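Local atomic coordinates of glutathione synthetase-like effector 30 (Gpa-GSS30-apo) (Globodera pallida, PDB entry 5OET), a protein that acts as an effector of a plant-parasitic nematode and probably descends from glutathione synthetase, the ATP-dependent ligase that joins gamma-glutamylcysteine to glycine. Residues Lys55-Ser60 and Ser201-Arg206; Gly195-Phe200 and Gly497-Ser502. All blocks are in the same frame, centred on the assembly; numbering follows the deposited sequence.

Contact 1. Residues Lys55-Ser60 and Ser201-Arg206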
ATOM      1  N   LYS A  55       8.950   4.964  -6.341  1.00 37.52           N
ATOM      2  CA  LYS A  55       8.508   3.608  -6.636  1.00 38.83           C
ATOM      3  C   LYS A  55       8.289   2.796  -5.343  1.00 37.95           C
ATOM      4  O   LYS A  55       7.270   2.148  -5.210  1.00 37.06           O
ATOM      5  CB  LYS A  55       9.475   2.917  -7.634  1.00 40.57           C
ATOM      6  CG  LYS A  55       9.910   1.498  -7.308  1.00 42.26           C
ATOM      7  CD  LYS A  55      11.332   1.208  -7.763  1.00 45.26           C
ATOM      8  CE  LYS A  55      12.172   0.577  -6.646  1.00 46.92           C
ATOM      9  NZ  LYS A  55      11.694  -0.749  -6.196  1.00 48.70           N
ATOM     10  N   ASP A  56       9.222   2.842  -4.398  1.00 37.18           N
ATOM     11  CA  ASP A  56       9.038   2.124  -3.136  1.00 37.55           C
ATOM     12  C   ASP A  56       7.919   2.662  -2.262  1.00 36.43           C
ATOM     13  O   ASP A  56       7.340   1.914  -1.508  1.00 36.00           O
ATOM     14  CB  ASP A  56      10.343   2.064  -2.341  1.00 39.70           C
ATOM     15  CG  ASP A  56      11.348   1.078  -2.940  1.00 42.06           C
ATOM     16  OD1 ASP A  56      10.914   0.261  -3.787  1.00 43.65           O
ATOM     17  OD2 ASP A  56      12.559   1.128  -2.579  1.00 43.04           O
ATOM     18  N   TRP A  57       7.607   3.946  -2.359  1.00 36.80           N
ATOM     19  CA  TRP A  57       6.412   4.491  -1.711  1.00 37.31           C
ATOM     20  C   TRP A  57       5.124   3.935  -2.351  1.00 38.14           C
ATOM     21  O   TRP A  57       4.170   3.610  -1.630  1.00 39.92           O
ATOM     22  CB  TRP A  57       6.406   6.013  -1.770  1.00 36.91           C
ATOM     23  CG  TRP A  57       5.437   6.644  -0.856  1.00 36.21           C
ATOM     24  CD1 TRP A  57       5.692   7.152   0.380  1.00 36.96           C
ATOM     25  CD2 TRP A  57       4.057   6.866  -1.101  1.00 35.80           C
ATOM     26  NE1 TRP A  57       4.548   7.653   0.942  1.00 36.70           N
ATOM     27  CE2 TRP A  57       3.527   7.499   0.047  1.00 36.21           C
ATOM     28  CE3 TRP A  57       3.206   6.585  -2.176  1.00 35.34           C
ATOM     29  CZ2 TRP A  57       2.201   7.873   0.139  1.00 36.20           C
ATOM     30  CZ3 TRP A  57       1.887   6.928  -2.077  1.00 35.10           C
ATOM     31  CH2 TRP A  57       1.389   7.568  -0.927  1.00 36.29           C
ATOM     32  N   ALA A  58       5.098   3.839  -3.682  1.00 37.64           N
ATOM     33  CA  ALA A  58       3.992   3.223  -4.421  1.00 37.33           C
ATOM     34  C   ALA A  58       3.734   1.775  -4.020  1.00 36.79           C
ATOM     35  O   ALA A  58       2.599   1.399  -3.740  1.00 38.01           O
ATOM     36  CB  ALA A  58       4.276   3.293  -5.918  1.00 39.14           C
ATOM     37  N   LEU A  59       4.794   0.979  -3.956  1.00 36.89           N
ATOM     38  CA  LEU A  59       4.723  -0.414  -3.491  1.00 36.99           C
ATOM     39  C   LEU A  59       4.267  -0.564  -2.036  1.00 37.34           C
ATOM     40  O   LEU A  59       3.757  -1.616  -1.642  1.00 38.87           O
ATOM     41  CB  LEU A  59       6.079  -1.110  -3.672  1.00 36.51           C
ATOM     42  CG  LEU A  59       6.541  -1.266  -5.116  1.00 36.56           C
ATOM     43  CD1 LEU A  59       7.979  -1.772  -5.161  1.00 37.18           C
ATOM     44  CD2 LEU A  59       5.629  -2.192  -5.888  1.00 37.06           C
ATOM     45  N   SER A  60       4.450   0.481  -1.248  1.00 38.09           N
ATOM     46  CA  SER A  60       4.020   0.512   0.146  1.00 38.75           C
ATOM     47  C   SER A  60       2.611   1.070   0.371  1.00 38.27           C
ATOM     48  O   SER A  60       2.123   1.077   1.501  1.00 39.63           O
ATOM     49  CB  SER A  60       5.046   1.309   0.949  1.00 39.26           C
ATOM     50  OG  SER A  60       6.339   0.711   0.797  1.00 40.74           O
ATOM     51  N   SER A 201      -1.826  11.461  -5.660  1.00 38.41           N
ATOM     52  CA  SER A 201      -1.937  12.801  -5.105  1.00 40.40           C
ATOM     53  C   SER A 201      -1.024  12.923  -3.887  1.00 40.45           C
ATOM     54  O   SER A 201      -0.210  13.831  -3.826  1.00 41.28           O
ATOM     55  CB  SER A 201      -3.407  13.080  -4.760  1.00 41.01           C
ATOM     56  OG  SER A 201      -3.638  14.402  -4.367  1.00 41.83           O
ATOM     57  N   ARG A 202      -1.118  11.976  -2.960  1.00 41.70           N
ATOM     58  CA  ARG A 202      -0.232  11.936  -1.782  1.00 44.21           C
ATOM     59  C   ARG A 202       1.239  11.698  -2.133  1.00 42.48           C
ATOM     60  O   ARG A 202       2.129  12.274  -1.488  1.00 43.14           O
ATOM     61  CB  ARG A 202      -0.692  10.881  -0.740  1.00 46.72           C
ATOM     62  CG  ARG A 202      -1.918  11.312   0.083  1.00 49.58           C
ATOM     63  CD  ARG A 202      -2.146  10.459   1.330  1.00 52.62           C
ATOM     64  NE  ARG A 202      -2.389   9.050   0.968  1.00 55.44           N
ATOM     65  CZ  ARG A 202      -1.800   7.976   1.503  1.00 56.30           C
ATOM     66  NH1 ARG A 202      -0.923   8.086   2.526  1.00 55.35           N
ATOM     67  NH2 ARG A 202      -2.126   6.756   1.030  1.00 55.30           N
ATOM     68  N   LEU A 203       1.488  10.835  -3.118  1.00 40.39           N
ATOM     69  CA  LEU A 203       2.855  10.547  -3.559  1.00 39.81           C
ATOM     70  C   LEU A 203       3.568  11.819  -3.974  1.00 40.79           C
ATOM     71  O   LEU A 203       4.673  12.088  -3.528  1.00 40.53           O
ATOM     72  CB  LEU A 203       2.885   9.555  -4.732  1.00 38.01           C
ATOM     73  CG  LEU A 203       4.275   9.204  -5.292  1.00 38.04           C
ATOM     74  CD1 LEU A 203       5.272   8.869  -4.186  1.00 37.50           C
ATOM     75  CD2 LEU A 203       4.164   8.065  -6.289  1.00 38.64           C
ATOM     76  N   HIS A 204       2.909  12.583  -4.836  1.00 41.79           N
ATOM     77  CA  HIS A 204       3.498  13.776  -5.415  1.00 42.52           C
ATOM     78  C   HIS A 204       3.586  14.939  -4.457  1.00 43.83           C
ATOM     79  O   HIS A 204       4.494  15.743  -4.588  1.00 44.52           O
ATOM     80  CB  HIS A 204       2.745  14.190  -6.677  1.00 42.46           C
ATOM     81  CG  HIS A 204       3.055  13.346  -7.861  1.00 42.67           C
ATOM     82  ND1 HIS A 204       2.332  13.416  -9.031  1.00 45.04           N
ATOM     83  CD2 HIS A 204       4.015  12.417  -8.066  1.00 43.03           C
ATOM     84  CE1 HIS A 204       2.840  12.567  -9.907  1.00 45.49           C
ATOM     85  NE2 HIS A 204       3.860  11.945  -9.343  1.00 43.71           N
ATOM     86  N   ARG A 205       2.660  15.050  -3.506  1.00 45.53           N
ATOM     87  CA  ARG A 205       2.781  16.086  -2.473  1.00 48.14           C
ATOM     88  C   ARG A 205       4.039  15.831  -1.629  1.00 47.68           C
ATOM     89  O   ARG A 205       4.718  16.758  -1.207  1.00 47.42           O
ATOM     90  CB  ARG A 205       1.537  16.135  -1.599  1.00 50.97           C
ATOM     91  CG  ARG A 205       1.451  17.359  -0.683  1.00 55.41           C
ATOM     92  CD  ARG A 205       0.300  17.275   0.332  1.00 58.46           C
ATOM     93  NE  ARG A 205      -0.933  16.782  -0.302  1.00 59.90           N
ATOM     94  CZ  ARG A 205      -1.828  17.527  -0.946  1.00 61.89           C
ATOM     95  NH1 ARG A 205      -1.694  18.856  -1.057  1.00 62.54           N
ATOM     96  NH2 ARG A 205      -2.883  16.933  -1.498  1.00 63.85           N
ATOM     97  N   ARG A 206       4.342  14.554  -1.435  1.00 46.86           N
ATOM     98  CA  ARG A 206       5.483  14.117  -0.675  1.00 47.92           C
ATOM     99  C   ARG A 206       6.797  14.395  -1.413  1.00 47.00           C
ATOM    100  O   ARG A 206       7.724  14.914  -0.810  1.00 46.64           O
ATOM    101  CB  ARG A 206       5.329  12.626  -0.341  1.00 49.39           C
ATOM    102  CG  ARG A 206       6.392  12.058   0.581  1.00 50.76           C
ATOM    103  CD  ARG A 206       6.269  10.541   0.700  1.00 51.83           C
ATOM    104  NE  ARG A 206       7.582   9.993   1.057  1.00 53.12           N
ATOM    105  CZ  ARG A 206       8.520   9.578   0.198  1.00 53.44           C
ATOM    106  NH1 ARG A 206       8.319   9.560  -1.129  1.00 54.68           N
ATOM    107  NH2 ARG A 206       9.671   9.136   0.686  1.00 51.36           N
TER
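W57 lays its indole against L203, R206 and R202, and through it helix 44-59 meets helix 196-210 as an antiparallel helix pair of the glutathione synthetase fold. The axes of these short helical segments come within 10.6 Å, with their directions 147° apart, and no hydrogen bond joins the two segments. The dense part is centred on L203. Its CA sits over a face of the six-membered ring, 4.2 Å from the centroid, in a CH-pi contact, while its CD1 slips alongside to lie 3.7 Å from CE3 of W57. With CG anti to the backbone N (chi1 -165°), W57 swings its ring out across the gap to reach both. R206 runs extended past the pyrrole part of the indole, bringing CD to 3.4 Å from NE1 of W57, and its guanidinium plane is only 22° from that of the ring. Its charged end faces the dimer interface: NE forms a salt bridge with E270 of the second subunit, and NH1 one with D53 of its own chain, while H267 of the second subunit meets the W57 ring edge-to-face. The solvent side is looser. There the exposed R202 crosses the indole at about a right angle; its chain, bent at chi3, folds the guanidinium back so that CH2 of W57 lies over the centre of one guanidinium face, 4.0 Å above its plane.

Contact 2. Residues Gly195-Phe200 and Gly497-Ser502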
ATOM      1  N   GLY A 195      -9.312   4.339  -6.729  1.00 49.75           N
ATOM      2  CA  GLY A 195      -8.409   4.042  -5.615  1.00 48.72           C
ATOM      3  C   GLY A 195      -7.003   4.579  -5.825  1.00 48.41           C
ATOM      4  O   GLY A 195      -6.363   5.037  -4.868  1.00 50.91           O
ATOM      5  N   THR A 196      -6.530   4.555  -7.072  1.00 46.80           N
ATOM      6  CA  THR A 196      -5.180   5.035  -7.389  1.00 47.65           C
ATOM      7  C   THR A 196      -5.009   6.558  -7.232  1.00 47.84           C
ATOM      8  O   THR A 196      -3.903   7.030  -6.922  1.00 50.89           O
ATOM      9  CB  THR A 196      -4.703   4.653  -8.816  1.00 46.48           C
ATOM     10  OG1 THR A 196      -5.448   5.373  -9.802  1.00 45.29           O
ATOM     11  CG2 THR A 196      -4.825   3.147  -9.066  1.00 47.51           C
ATOM     12  N   THR A 197      -6.080   7.314  -7.464  1.00 44.37           N
ATOM     13  CA  THR A 197      -5.991   8.769  -7.523  1.00 42.94           C
ATOM     14  C   THR A 197      -5.569   9.460  -6.243  1.00 41.30           C
ATOM     15  O   THR A 197      -4.637  10.239  -6.264  1.00 43.07           O
ATOM     16  CB  THR A 197      -7.304   9.358  -8.022  1.00 45.59           C
ATOM     17  OG1 THR A 197      -7.533   8.857  -9.342  1.00 45.70           O
ATOM     18  CG2 THR A 197      -7.251  10.885  -8.089  1.00 47.14           C
ATOM     19  N   PRO A 198      -6.254   9.208  -5.124  1.00 40.19           N
ATOM     20  CA  PRO A 198      -5.817   9.875  -3.873  1.00 39.84           C
ATOM     21  C   PRO A 198      -4.393   9.514  -3.428  1.00 38.71           C
ATOM     22  O   PRO A 198      -3.760  10.288  -2.709  1.00 38.25           O
ATOM     23  CB  PRO A 198      -6.828   9.351  -2.839  1.00 39.12           C
ATOM     24  CG  PRO A 198      -7.229   8.024  -3.393  1.00 38.87           C
ATOM     25  CD  PRO A 198      -7.340   8.251  -4.864  1.00 39.22           C
ATOM     26  N   ARG A 199      -3.921   8.338  -3.830  1.00 38.60           N
ATOM     27  CA  ARG A 199      -2.589   7.876  -3.494  1.00 40.23           C
ATOM     28  C   ARG A 199      -1.485   8.538  -4.322  1.00 37.96           C
ATOM     29  O   ARG A 199      -0.432   8.846  -3.775  1.00 35.70           O
ATOM     30  CB  ARG A 199      -2.503   6.356  -3.620  1.00 42.71           C
ATOM     31  CG  ARG A 199      -3.242   5.623  -2.519  1.00 44.70           C
ATOM     32  CD  ARG A 199      -3.644   4.226  -2.966  1.00 47.17           C
ATOM     33  NE  ARG A 199      -4.135   3.516  -1.797  1.00 50.70           N
ATOM     34  CZ  ARG A 199      -5.385   3.563  -1.332  1.00 54.24           C
ATOM     35  NH1 ARG A 199      -6.354   4.257  -1.960  1.00 55.31           N
ATOM     36  NH2 ARG A 199      -5.673   2.890  -0.219  1.00 55.28           N
ATOM     37  N   PHE A 200      -1.708   8.732  -5.617  1.00 37.13           N
ATOM     38  CA  PHE A 200      -0.746   9.470  -6.443  1.00 37.83           C
ATOM     39  C   PHE A 200      -0.672  10.912  -5.985  1.00 38.05           C
ATOM     40  O   PHE A 200       0.408  11.508  -5.919  1.00 40.85           O
ATOM     41  CB  PHE A 200      -1.074   9.392  -7.947  1.00 37.98           C
ATOM     42  CG  PHE A 200      -0.585   8.137  -8.586  1.00 38.79           C
ATOM     43  CD1 PHE A 200       0.775   7.855  -8.606  1.00 39.02           C
ATOM     44  CD2 PHE A 200      -1.476   7.201  -9.134  1.00 39.20           C
ATOM     45  CE1 PHE A 200       1.249   6.676  -9.162  1.00 38.63           C
ATOM     46  CE2 PHE A 200      -0.997   6.017  -9.688  1.00 38.48           C
ATOM     47  CZ  PHE A 200       0.371   5.756  -9.695  1.00 38.53           C
ATOM     48  N   GLY A 497     -13.628  14.901  -7.694  1.00 47.44           N
ATOM     49  CA  GLY A 497     -12.273  14.370  -7.638  1.00 46.99           C
ATOM     50  C   GLY A 497     -11.526  14.691  -8.915  1.00 46.38           C
ATOM     51  O   GLY A 497     -12.124  15.183  -9.878  1.00 45.82           O
ATOM     52  N   HIS A 498     -10.230  14.401  -8.937  1.00 46.28           N
ATOM     53  CA  HIS A 498      -9.413  14.710 -10.116  1.00 47.79           C
ATOM     54  C   HIS A 498      -8.124  13.913 -10.161  1.00 45.95           C
ATOM     55  O   HIS A 498      -7.494  13.671  -9.136  1.00 44.76           O
ATOM     56  CB  HIS A 498      -9.095  16.211 -10.159  1.00 48.87           C
ATOM     57  CG  HIS A 498      -8.273  16.670  -9.004  1.00 49.34           C
ATOM     58  ND1 HIS A 498      -8.816  17.066  -7.797  1.00 51.70           N
ATOM     59  CD2 HIS A 498      -6.931  16.743  -8.855  1.00 49.35           C
ATOM     60  CE1 HIS A 498      -7.838  17.385  -6.963  1.00 52.55           C
ATOM     61  NE2 HIS A 498      -6.685  17.209  -7.583  1.00 51.01           N
ATOM     62  N   MET A 499      -7.731  13.556 -11.373  1.00 46.33           N
ATOM     63  CA  MET A 499      -6.523  12.790 -11.635  1.00 47.61           C
ATOM     64  C   MET A 499      -5.881  13.322 -12.900  1.00 46.81           C
ATOM     65  O   MET A 499      -6.451  14.181 -13.576  1.00 46.58           O
ATOM     66  CB  MET A 499      -6.896  11.333 -11.850  1.00 49.52           C
ATOM     67  CG  MET A 499      -7.779  11.139 -13.083  1.00 52.19           C
ATOM     68  SD  MET A 499      -7.710   9.461 -13.667  1.00 55.35           S
ATOM     69  CE  MET A 499      -6.063   9.429 -14.316  1.00 56.91           C
ATOM     70  N   MET A 500      -4.733  12.769 -13.253  1.00 47.00           N
ATOM     71  CA  MET A 500      -4.042  13.193 -14.465  1.00 48.74           C
ATOM     72  C   MET A 500      -3.278  12.029 -15.045  1.00 47.49           C
ATOM     73  O   MET A 500      -2.873  11.129 -14.328  1.00 46.74           O
ATOM     74  CB  MET A 500      -3.123  14.357 -14.137  1.00 50.90           C
ATOM     75  CG  MET A 500      -2.478  15.055 -15.311  1.00 54.75           C
ATOM     76  SD  MET A 500      -1.869  16.701 -14.843  1.00 59.56           S
ATOM     77  CE  MET A 500      -3.393  17.598 -14.988  1.00 60.47           C
ATOM     78  N   LYS A 501      -3.127  12.034 -16.354  1.00 48.81           N
ATOM     79  CA  LYS A 501      -2.346  11.022 -17.047  1.00 50.13           C
ATOM     80  C   LYS A 501      -1.520  11.732 -18.092  1.00 48.60           C
ATOM     81  O   LYS A 501      -2.045  12.548 -18.809  1.00 47.03           O
ATOM     82  CB  LYS A 501      -3.257   9.971 -17.699  1.00 52.25           C
ATOM     83  CG  LYS A 501      -3.857   8.956 -16.741  1.00 52.48           C
ATOM     84  CD  LYS A 501      -3.123   7.611 -16.706  1.00 54.63           C
ATOM     85  CE  LYS A 501      -3.656   6.616 -17.736  1.00 56.66           C
ATOM     86  NZ  LYS A 501      -2.971   5.294 -17.646  1.00 56.95           N
ATOM     87  N   SER A 502      -0.225  11.437 -18.137  1.00 49.49           N
ATOM     88  CA  SER A 502       0.687  11.997 -19.128  1.00 50.08           C
ATOM     89  C   SER A 502       1.129  10.910 -20.080  1.00 49.68           C
ATOM     90  O   SER A 502       1.382   9.791 -19.654  1.00 48.01           O
ATOM     91  CB  SER A 502       1.907  12.583 -18.453  1.00 50.47           C
ATOM     92  OG  SER A 502       1.541  13.699 -17.681  1.00 52.25           O
TER
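The hydroxyl OG1 of T197 is held by the carbonyl oxygen of S193, four residues earlier in the chain, to which it gives its hydrogen. Toward the strand the same oxygen makes a packing contact, resting against CB of M499 at 3.6 Å. The methyl CG2 of the same threonine, anti to the backbone N (chi1 -61° for OG1), points to the carbonyl oxygen of H498. One small branched side chain thus covers a patch of backbone and CB on the strand, and its polar atom is satisfied within its own part of the chain, without a bond to the strand. M499 meets T197 at about a right angle. Its CG stands in the crowded position between N and C, and the rest of the chain, bent at chi3, leads away from the helix, leaving CB to do the touching. This is helix-on-sheet packing in the ATP-grasp architecture expected of a glutathione synthetase: helix 196-210, near its N-terminal end, lies against strand 490-504 of the large mixed sheet. F478 on the adjoining strand 469-484 touches both T197 and M499. The H498 side chain starts away from the helix, F101 meets its ring edge-to-face, and D223 OD1 accepts a hydrogen bond from its backbone N. On the helix, R199 folds back toward the preceding turn and binds G195 O through NH1 at 3.0 Å, with an N-H...O angle of 151°. The donor stands 24° from the carbonyl plane, and D226 OD2 adds only a long, weak ion pair to the same nitrogen.

Overall arrangement
From the N terminus, helix 44-59 comes first, and contact 1 closes a loop of 140 residues when the chain returns to it at S201-R206. The chain has by then already passed through G195-F200, which waits for its own partner, strand segment G497-S502, almost 300 residues later. The two loops therefore cross, overlapping along helix 196-210, and the sequence spanned by the second includes the magnesium ligands H406 and E426. That helix uses its N-terminal end to rest on the large mixed sheet in contact 2 and its following turns to meet helix 44-59 beside the second subunit in contact 1. The contact centres lie about 12 Å apart, and W57 CZ3 bridges them by packing 3.5 Å from R199 O.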